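Local coordinates for flagellar basal body protein (Helicobacter pylori, PDB 5NPY) that probably builds the flagellar hook, the curved tube that joins the basal-body rod to the flagellar filament, at residues 284-287 / 288-292; 556-559 / 560-563; 422-425 / 426-429. One frame throughout, in Å; residues are numbered along the deposited sequence.

Overall arrangement
All three contacts are local, each formed where one run of chain meets the residues just after it, and they mark separate places on an elongated chain. In sequence order contact 1 comes first, then contact 3, then contact 2. Contact 1 ends helix 279-289, contact 3 is the hairpin between strands 411-423 and 430-431, and contact 2 is the turn at the end of strand 555-559. Contacts 1 and 3 lie on the same side of the chain's centre, about 35 Å apart; contact 2 lies on the opposite side, about 86 Å from contact 1 and 54 Å from contact 3, all centre to centre. None touches another, so each shapes its own part of the hook protein.

Contact 1 (284-287 / 288-292); sequences KLLK and EKTGL
L286 and T290 meet at the C-terminal end of helix 279-289, where T290 is the first residue to leave helical geometry and starts an ST turn. Its hydroxyl does two jobs: OG1 donates to L286 O at 2.7 Å and accepts from the backbone N of L292 at 3.0 Å, the latter bond closing the turn. L286 O also takes the amide of T290, at 3.2 Å and from above the carbonyl plane, so this last-turn oxygen is gripped twice by one residue. With chi1 at 80°, OG1 sits between T290's own N and carbonyl carbon, a position that lets it serve both neighbours. The leucine closes over the same spot, its CD1 lying against T290 OG1 and CG2, while L286 CG packs on L292 CB.

K287 can be followed outward atom by atom. CB lies close to the amide N of E288 and, farther off, L292 O; CG still borders that amide; CD has both L292 O and G291 O on one side of it; and CE continues beside G291 O. At the tip, K287 NZ ends 3.3 Å from G291 O in a weak hydrogen bond, with D293 as a further weak, long ion-pair partner. The bend at chi2 (62°) carries the amine toward the carbonyl of G291.

Upstream, ordinary helical bonds run from E288 N to K284 O and from K289 N to L285 O. Outside the helix, T290 packs on V250 and I252 of strand 247-252 and L292 on I320 and F322 of strand 320-325, so the helix end rests on neighbouring strands of one sheet. On the exposed flank K284 and E288 cross at a slant: CE of K284 approaches OE2 of E288 to 3.8 Å, while NZ stays 4.3 Å from OE2, beyond a salt bridge.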
ATOM      1  N   LYS A 284     -18.037  32.271  17.137  1.00 26.42           N
ATOM      2  CA  LYS A 284     -17.511  33.592  17.468  1.00 30.28           C
ATOM      3  C   LYS A 284     -18.322  34.692  16.800  1.00 35.89           C
ATOM      4  O   LYS A 284     -18.645  35.707  17.425  1.00 37.27           O
ATOM      5  CB  LYS A 284     -16.041  33.666  17.036  1.00 30.73           C
ATOM      6  CG  LYS A 284     -15.257  34.849  17.547  1.00 40.93           C
ATOM      7  CD  LYS A 284     -13.919  34.925  16.841  1.00 41.62           C
ATOM      8  CE  LYS A 284     -13.051  36.018  17.421  1.00 44.60           C
ATOM      9  NZ  LYS A 284     -12.290  36.730  16.354  1.00 39.32           N
ATOM     10  N   LEU A 285     -18.657  34.508  15.526  1.00 43.03           N
ATOM     11  CA  LEU A 285     -19.428  35.514  14.805  1.00 36.81           C
ATOM     12  C   LEU A 285     -20.825  35.657  15.401  1.00 32.87           C
ATOM     13  O   LEU A 285     -21.289  36.776  15.649  1.00 30.25           O
ATOM     14  CB  LEU A 285     -19.481  35.133  13.327  1.00 30.61           C
ATOM     15  CG  LEU A 285     -19.988  36.106  12.279  1.00 41.20           C
ATOM     16  CD1 LEU A 285     -19.198  37.423  12.319  1.00 39.59           C
ATOM     17  CD2 LEU A 285     -19.881  35.422  10.905  1.00 37.48           C
ATOM     18  N   LEU A 286     -21.482  34.531  15.689  1.00 33.14           N
ATOM     19  CA  LEU A 286     -22.800  34.562  16.320  1.00 39.33           C
ATOM     20  C   LEU A 286     -22.769  35.164  17.724  1.00 45.84           C
ATOM     21  O   LEU A 286     -23.741  35.798  18.140  1.00 47.11           O
ATOM     22  CB  LEU A 286     -23.371  33.154  16.379  1.00 33.34           C
ATOM     23  CG  LEU A 286     -24.744  33.004  17.010  1.00 43.66           C
ATOM     24  CD1 LEU A 286     -25.811  33.595  16.098  1.00 42.15           C
ATOM     25  CD2 LEU A 286     -24.988  31.528  17.277  1.00 42.59           C
ATOM     26  N   LYS A 287     -21.685  34.963  18.479  1.00 42.57           N
ATOM     27  CA  LYS A 287     -21.649  35.491  19.841  1.00 37.14           C
ATOM     28  C   LYS A 287     -21.487  37.003  19.848  1.00 42.92           C
ATOM     29  O   LYS A 287     -22.119  37.691  20.652  1.00 49.49           O
ATOM     30  CB  LYS A 287     -20.519  34.845  20.643  1.00 39.26           C
ATOM     31  CG  LYS A 287     -20.443  35.327  22.099  1.00 38.85           C
ATOM     32  CD  LYS A 287     -21.727  34.987  22.889  1.00 41.61           C
ATOM     33  CE  LYS A 287     -21.508  35.141  24.402  1.00 52.50           C
ATOM     34  NZ  LYS A 287     -22.728  34.885  25.224  1.00 59.48           N
ATOM     35  N   GLU A 288     -20.637  37.537  18.968  1.00 39.78           N
ATOM     36  CA  GLU A 288     -20.391  38.975  18.925  1.00 37.45           C
ATOM     37  C   GLU A 288     -21.614  39.752  18.423  1.00 50.28           C
ATOM     38  O   GLU A 288     -22.011  40.756  19.027  1.00 49.30           O
ATOM     39  CB  GLU A 288     -19.166  39.245  18.053  1.00 29.79           C
ATOM     40  CG  GLU A 288     -17.919  38.611  18.635  1.00 44.39           C
ATOM     41  CD  GLU A 288     -16.697  38.771  17.756  1.00 58.23           C
ATOM     42  OE1 GLU A 288     -16.872  38.947  16.531  1.00 67.72           O
ATOM     43  OE2 GLU A 288     -15.567  38.718  18.300  1.00 57.98           O
ATOM     44  N   LYS A 289     -22.239  39.297  17.331  1.00 50.85           N
ATOM     45  CA  LYS A 289     -23.309  40.085  16.711  1.00 45.87           C
ATOM     46  C   LYS A 289     -24.644  39.928  17.432  1.00 37.83           C
ATOM     47  O   LYS A 289     -25.416  40.887  17.529  1.00 38.38           O
ATOM     48  CB  LYS A 289     -23.454  39.701  15.237  1.00 43.09           C
ATOM     49  CG  LYS A 289     -22.185  39.919  14.425  1.00 47.59           C
ATOM     50  CD  LYS A 289     -21.901  41.412  14.327  1.00 55.17           C
ATOM     51  CE  LYS A 289     -20.620  41.681  13.567  1.00 57.42           C
ATOM     52  NZ  LYS A 289     -19.867  42.818  14.149  1.00 64.46           N
ATOM     53  N   THR A 290     -24.965  38.731  17.885  1.00 44.20           N
ATOM     54  CA  THR A 290     -26.134  38.504  18.712  1.00 41.09           C
ATOM     55  C   THR A 290     -25.638  38.252  20.132  1.00 51.08           C
ATOM     56  O   THR A 290     -24.460  38.446  20.441  1.00 60.20           O
ATOM     57  CB  THR A 290     -26.959  37.339  18.160  1.00 33.04           C
ATOM     58  OG1 THR A 290     -26.366  36.101  18.562  1.00 43.08           O
ATOM     59  CG2 THR A 290     -27.004  37.390  16.636  1.00 32.62           C
ATOM     60  N   GLY A 291     -26.522  37.809  21.008  1.00 44.56           N
ATOM     61  CA  GLY A 291     -26.060  37.399  22.315  1.00 47.98           C
ATOM     62  C   GLY A 291     -25.878  35.908  22.464  1.00 45.37           C
ATOM     63  O   GLY A 291     -25.542  35.449  23.563  1.00 38.92           O
ATOM     64  N   LEU A 292     -26.068  35.143  21.391  1.00 40.87           N
ATOM     65  CA  LEU A 292     -26.378  33.728  21.488  1.00 41.83           C
ATOM     66  C   LEU A 292     -25.124  32.864  21.410  1.00 48.35           C
ATOM     67  O   LEU A 292     -24.120  33.227  20.783  1.00 42.01           O
ATOM     68  CB  LEU A 292     -27.359  33.329  20.385  1.00 44.69           C
ATOM     69  CG  LEU A 292     -28.515  34.313  20.183  1.00 43.40           C
ATOM     70  CD1 LEU A 292     -29.440  33.846  19.079  1.00 43.97           C
ATOM     71  CD2 LEU A 292     -29.283  34.509  21.476  1.00 45.02           C
TER

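Contact 2 (556-559 / 560-563); sequences KIRH and KYLE
From R558 to Y561 the backbone makes a type II beta turn, with H559 and K560 at its corners and K560 in the left-handed region (phi 69°), and it takes the chain out of strand 555-559. That strand is an edge strand, within this chain, of a four-stranded antiparallel sheet, paired with 87-93.

The turn brings its first and last side chains together in a cation-pi contact. R558 bends at chi3 (58°) and carries its guanidinium over one face of the Y561 ring, with CZ 4.7 Å from the ring centroid. NH2 leads, lying 3.8 Å above the ring plane and over its centre. The two planes are steeply inclined, 66° apart, so the group points its NH2 into the face instead of stacking flat. At the rim of the same ring, close to its plane, H559 O comes 3.5 Å from Y561 CD2.

The corner residues make a second pair. H559 and K560 run side by side in the same direction, and E86 takes both polar ends: its carboxylate forms a salt bridge with K560 NZ, and its backbone O hydrogen-bonds H559 NE2. Nearer the backbone, K560 CG makes a CH-pi contact over one face of the imidazole, 3.8 Å from the ring centroid and displaced toward the rim, with H559 CD2 its nearest ring atom at 3.7 Å.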
ATOM      1  N   LYS A 556      16.074 -21.956 -27.038  1.00 62.77           N
ATOM      2  CA  LYS A 556      15.013 -21.999 -26.043  1.00 59.84           C
ATOM      3  C   LYS A 556      15.138 -23.297 -25.258  1.00 57.06           C
ATOM      4  O   LYS A 556      15.506 -24.335 -25.816  1.00 59.93           O
ATOM      5  CB  LYS A 556      13.633 -21.894 -26.708  1.00 63.25           C
ATOM      6  CG  LYS A 556      12.951 -23.229 -26.977  1.00 73.40           C
ATOM      7  CD  LYS A 556      11.937 -23.130 -28.109  1.00 85.07           C
ATOM      8  CE  LYS A 556      10.964 -21.988 -27.880  1.00 96.02           C
ATOM      9  NZ  LYS A 556      10.242 -21.598 -29.126  1.00102.73           N
ATOM     10  N   ILE A 557      14.838 -23.231 -23.963  1.00 46.64           N
ATOM     11  CA  ILE A 557      14.860 -24.392 -23.082  1.00 42.00           C
ATOM     12  C   ILE A 557      13.440 -24.918 -22.937  1.00 41.00           C
ATOM     13  O   ILE A 557      12.504 -24.143 -22.711  1.00 44.86           O
ATOM     14  CB  ILE A 557      15.459 -24.036 -21.709  1.00 34.43           C
ATOM     15  CG1 ILE A 557      16.929 -23.653 -21.858  1.00 38.09           C
ATOM     16  CG2 ILE A 557      15.330 -25.199 -20.767  1.00 29.98           C
ATOM     17  CD1 ILE A 557      17.673 -23.493 -20.534  1.00 40.98           C
ATOM     18  N   ARG A 558      13.273 -26.231 -23.057  1.00 39.00           N
ATOM     19  CA  ARG A 558      11.955 -26.859 -23.029  1.00 46.72           C
ATOM     20  C   ARG A 558      11.852 -27.793 -21.825  1.00 58.16           C
ATOM     21  O   ARG A 558      12.477 -28.861 -21.804  1.00 58.53           O
ATOM     22  CB  ARG A 558      11.702 -27.605 -24.334  1.00 52.91           C
ATOM     23  CG  ARG A 558      11.585 -26.683 -25.538  1.00 63.60           C
ATOM     24  CD  ARG A 558      11.559 -27.477 -26.839  1.00 76.78           C
ATOM     25  NE  ARG A 558      10.454 -28.434 -26.873  1.00 83.24           N
ATOM     26  CZ  ARG A 558       9.963 -28.981 -27.982  1.00 88.34           C
ATOM     27  NH1 ARG A 558      10.478 -28.664 -29.164  1.00 91.75           N
ATOM     28  NH2 ARG A 558       8.954 -29.842 -27.909  1.00 87.47           N
ATOM     29  N   HIS A 559      11.056 -27.394 -20.830  1.00 56.39           N
ATOM     30  CA  HIS A 559      10.900 -28.184 -19.613  1.00 51.35           C
ATOM     31  C   HIS A 559      10.087 -29.449 -19.891  1.00 59.31           C
ATOM     32  O   HIS A 559       9.085 -29.423 -20.616  1.00 57.61           O
ATOM     33  CB  HIS A 559      10.227 -27.340 -18.526  1.00 46.78           C
ATOM     34  CG  HIS A 559      10.316 -27.923 -17.149  1.00 51.03           C
ATOM     35  ND1 HIS A 559       9.515 -27.497 -16.110  1.00 53.18           N
ATOM     36  CD2 HIS A 559      11.108 -28.895 -16.636  1.00 53.31           C
ATOM     37  CE1 HIS A 559       9.805 -28.186 -15.018  1.00 50.10           C
ATOM     38  NE2 HIS A 559      10.770 -29.038 -15.309  1.00 51.57           N
ATOM     39  N   LYS A 560      10.561 -30.567 -19.336  1.00 64.00           N
ATOM     40  CA  LYS A 560       9.880 -31.863 -19.364  1.00 68.72           C
ATOM     41  C   LYS A 560       9.831 -32.484 -20.763  1.00 62.05           C
ATOM     42  O   LYS A 560       8.918 -33.250 -21.081  1.00 55.91           O
ATOM     43  CB  LYS A 560       8.484 -31.761 -18.740  1.00 75.61           C
ATOM     44  CG  LYS A 560       8.581 -31.486 -17.241  1.00 78.96           C
ATOM     45  CD  LYS A 560       7.260 -31.574 -16.502  1.00 84.13           C
ATOM     46  CE  LYS A 560       7.518 -31.820 -15.016  1.00 89.30           C
ATOM     47  NZ  LYS A 560       6.432 -31.304 -14.138  1.00 91.48           N
ATOM     48  N   TYR A 561      10.829 -32.172 -21.592  1.00 60.24           N
ATOM     49  CA  TYR A 561      11.132 -32.909 -22.812  1.00 59.80           C
ATOM     50  C   TYR A 561      12.612 -33.284 -22.810  1.00 54.27           C
ATOM     51  O   TYR A 561      13.433 -32.634 -22.158  1.00 49.35           O
ATOM     52  CB  TYR A 561      10.817 -32.101 -24.078  1.00 66.13           C
ATOM     53  CG  TYR A 561       9.348 -31.910 -24.375  1.00 71.03           C
ATOM     54  CD1 TYR A 561       8.699 -32.694 -25.322  1.00 67.24           C
ATOM     55  CD2 TYR A 561       8.614 -30.929 -23.721  1.00 77.37           C
ATOM     56  CE1 TYR A 561       7.356 -32.511 -25.604  1.00 71.28           C
ATOM     57  CE2 TYR A 561       7.269 -30.739 -23.994  1.00 81.19           C
ATOM     58  CZ  TYR A 561       6.642 -31.531 -24.938  1.00 75.10           C
ATOM     59  OH  TYR A 561       5.300 -31.334 -25.200  1.00 66.43           O
ATOM     60  N   LEU A 562      12.951 -34.342 -23.551  1.00 47.69           N
ATOM     61  CA  LEU A 562      14.328 -34.795 -23.706  1.00 45.78           C
ATOM     62  C   LEU A 562      14.651 -34.975 -25.187  1.00 56.46           C
ATOM     63  O   LEU A 562      13.775 -34.920 -26.057  1.00 63.63           O
ATOM     64  CB  LEU A 562      14.582 -36.098 -22.929  1.00 45.53           C
ATOM     65  CG  LEU A 562      14.592 -36.016 -21.399  1.00 45.64           C
ATOM     66  CD1 LEU A 562      14.812 -37.379 -20.743  1.00 41.31           C
ATOM     67  CD2 LEU A 562      15.644 -35.020 -20.923  1.00 45.08           C
ATOM     68  N   GLU A 563      15.930 -35.202 -25.471  1.00 63.24           N
ATOM     69  CA  GLU A 563      16.458 -35.183 -26.825  1.00 74.41           C
ATOM     70  C   GLU A 563      16.779 -36.593 -27.313  1.00 90.21           C
ATOM     71  O   GLU A 563      16.985 -37.519 -26.522  1.00 85.24           O
ATOM     72  CB  GLU A 563      17.711 -34.297 -26.892  1.00 71.50           C
ATOM     73  CG  GLU A 563      18.239 -34.027 -28.291  1.00 74.28           C
ATOM     74  CD  GLU A 563      18.796 -32.627 -28.445  1.00 77.06           C
ATOM     75  OE1 GLU A 563      18.493 -31.768 -27.593  1.00 73.84           O
ATOM     76  OE2 GLU A 563      19.537 -32.387 -29.424  1.00 83.13           O
TER

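Contact 3 (422-425 / 426-429); sequences GFDS and ATHK
The F423 ring is met obliquely by the backbone of H428 and K429: its CD2 lies 3.6 Å from H428 O and 3.8 Å from K429 C. The carboxylate of D424, a second flat group, uses OD2 to accept the amide of A426 at 2.8 Å, met nearly along the C-O axis. CG of D424 stands opposite its backbone N (chi1 -176°), which swings the acid forward over the loop, and there T427 crosses it at a slant with OG1 3.5 Å from CB of D424.

These residues shape the hairpin between strands 411-423 and 430-431. At its base D424 N donates to K429 O at 3.0 Å in a nearly straight bond (171°), and K429 N weakly reaches T427 OG1. S425 OG is hydrogen-bonded to K394 NZ, and H428 ND1 to D458 OD1.

D424 thus ties the loop at two levels, through its amide at the base and its carboxylate near the tip. The bond from A426 N would probably favour a charged D424 carboxylate.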
ATOM      1  N   GLY A 422      -3.493  15.968   3.931  1.00 17.75           N
ATOM      2  CA  GLY A 422      -3.992  17.022   3.071  1.00 13.25           C
ATOM      3  C   GLY A 422      -3.933  16.632   1.596  1.00 22.77           C
ATOM      4  O   GLY A 422      -3.314  15.639   1.222  1.00 21.09           O
ATOM      5  N   PHE A 423      -4.594  17.428   0.757  1.00 17.75           N
ATOM      6  CA  PHE A 423      -4.602  17.162  -0.684  1.00 31.46           C
ATOM      7  C   PHE A 423      -4.260  18.412  -1.480  1.00 20.87           C
ATOM      8  O   PHE A 423      -4.819  19.481  -1.236  1.00 21.04           O
ATOM      9  CB  PHE A 423      -5.955  16.602  -1.164  1.00 13.15           C
ATOM     10  CG  PHE A 423      -6.190  15.198  -0.715  1.00 13.80           C
ATOM     11  CD1 PHE A 423      -6.888  14.938   0.449  1.00 15.72           C
ATOM     12  CD2 PHE A 423      -5.643  14.136  -1.417  1.00 14.21           C
ATOM     13  CE1 PHE A 423      -7.071  13.640   0.900  1.00 15.29           C
ATOM     14  CE2 PHE A 423      -5.824  12.832  -0.970  1.00 19.72           C
ATOM     15  CZ  PHE A 423      -6.549  12.587   0.174  1.00 14.60           C
ATOM     16  N   ASP A 424      -3.386  18.254  -2.467  1.00 27.80           N
ATOM     17  CA  ASP A 424      -3.035  19.355  -3.351  1.00 23.91           C
ATOM     18  C   ASP A 424      -4.276  19.864  -4.080  1.00 25.17           C
ATOM     19  O   ASP A 424      -5.024  19.092  -4.681  1.00 18.82           O
ATOM     20  CB  ASP A 424      -1.954  18.890  -4.324  1.00 25.53           C
ATOM     21  CG  ASP A 424      -1.446  20.005  -5.227  1.00 28.86           C
ATOM     22  OD1 ASP A 424      -0.244  20.321  -5.140  1.00 42.78           O
ATOM     23  OD2 ASP A 424      -2.234  20.544  -6.032  1.00 26.70           O
ATOM     24  N   SER A 425      -4.522  21.169  -3.997  1.00 35.91           N
ATOM     25  CA  SER A 425      -5.779  21.689  -4.523  1.00 42.31           C
ATOM     26  C   SER A 425      -5.878  21.590  -6.050  1.00 47.33           C
ATOM     27  O   SER A 425      -6.989  21.651  -6.585  1.00 48.47           O
ATOM     28  CB  SER A 425      -5.960  23.131  -4.058  1.00 38.10           C
ATOM     29  OG  SER A 425      -4.762  23.864  -4.262  1.00 23.23           O
ATOM     30  N   ALA A 426      -4.754  21.417  -6.757  1.00 43.59           N
ATOM     31  CA  ALA A 426      -4.729  21.308  -8.217  1.00 43.17           C
ATOM     32  C   ALA A 426      -4.675  19.850  -8.682  1.00 49.33           C
ATOM     33  O   ALA A 426      -5.705  19.262  -9.030  1.00 50.35           O
ATOM     34  CB  ALA A 426      -3.530  22.082  -8.780  1.00 40.35           C
ATOM     35  N   THR A 427      -3.468  19.277  -8.735  1.00 45.41           N
ATOM     36  CA  THR A 427      -3.319  17.829  -8.765  1.00 33.51           C
ATOM     37  C   THR A 427      -4.005  17.260  -7.541  1.00 41.81           C
ATOM     38  O   THR A 427      -3.977  17.853  -6.467  1.00 51.21           O
ATOM     39  CB  THR A 427      -1.849  17.431  -8.706  1.00 35.94           C
ATOM     40  OG1 THR A 427      -1.506  17.183  -7.332  1.00 24.43           O
ATOM     41  CG2 THR A 427      -0.960  18.564  -9.248  1.00 28.53           C
ATOM     42  N   HIS A 428      -4.606  16.093  -7.656  1.00 23.95           N
ATOM     43  CA  HIS A 428      -5.332  15.652  -6.476  1.00 32.29           C
ATOM     44  C   HIS A 428      -4.525  14.695  -5.606  1.00 20.69           C
ATOM     45  O   HIS A 428      -5.101  13.836  -4.943  1.00 34.90           O
ATOM     46  CB  HIS A 428      -6.678  15.091  -6.904  1.00 26.00           C
ATOM     47  CG  HIS A 428      -7.586  16.165  -7.408  1.00 37.38           C
ATOM     48  ND1 HIS A 428      -8.531  16.774  -6.609  1.00 30.93           N
ATOM     49  CD2 HIS A 428      -7.616  16.820  -8.593  1.00 42.07           C
ATOM     50  CE1 HIS A 428      -9.143  17.717  -7.302  1.00 44.87           C
ATOM     51  NE2 HIS A 428      -8.603  17.769  -8.507  1.00 46.47           N
ATOM     52  N   LYS A 429      -3.200  14.873  -5.555  1.00 17.72           N
ATOM     53  CA  LYS A 429      -2.327  13.969  -4.807  1.00 23.45           C
ATOM     54  C   LYS A 429      -2.331  14.319  -3.332  1.00 20.72           C
ATOM     55  O   LYS A 429      -2.402  15.494  -2.960  1.00 26.88           O
ATOM     56  CB  LYS A 429      -0.892  14.017  -5.333  1.00 28.38           C
ATOM     57  CG  LYS A 429      -0.741  13.788  -6.849  1.00 35.82           C
ATOM     58  CD  LYS A 429      -1.124  12.369  -7.284  1.00 36.87           C
ATOM     59  CE  LYS A 429      -0.747  12.128  -8.736  1.00 39.44           C
ATOM     60  NZ  LYS A 429      -1.302  10.849  -9.265  1.00 45.92           N
TER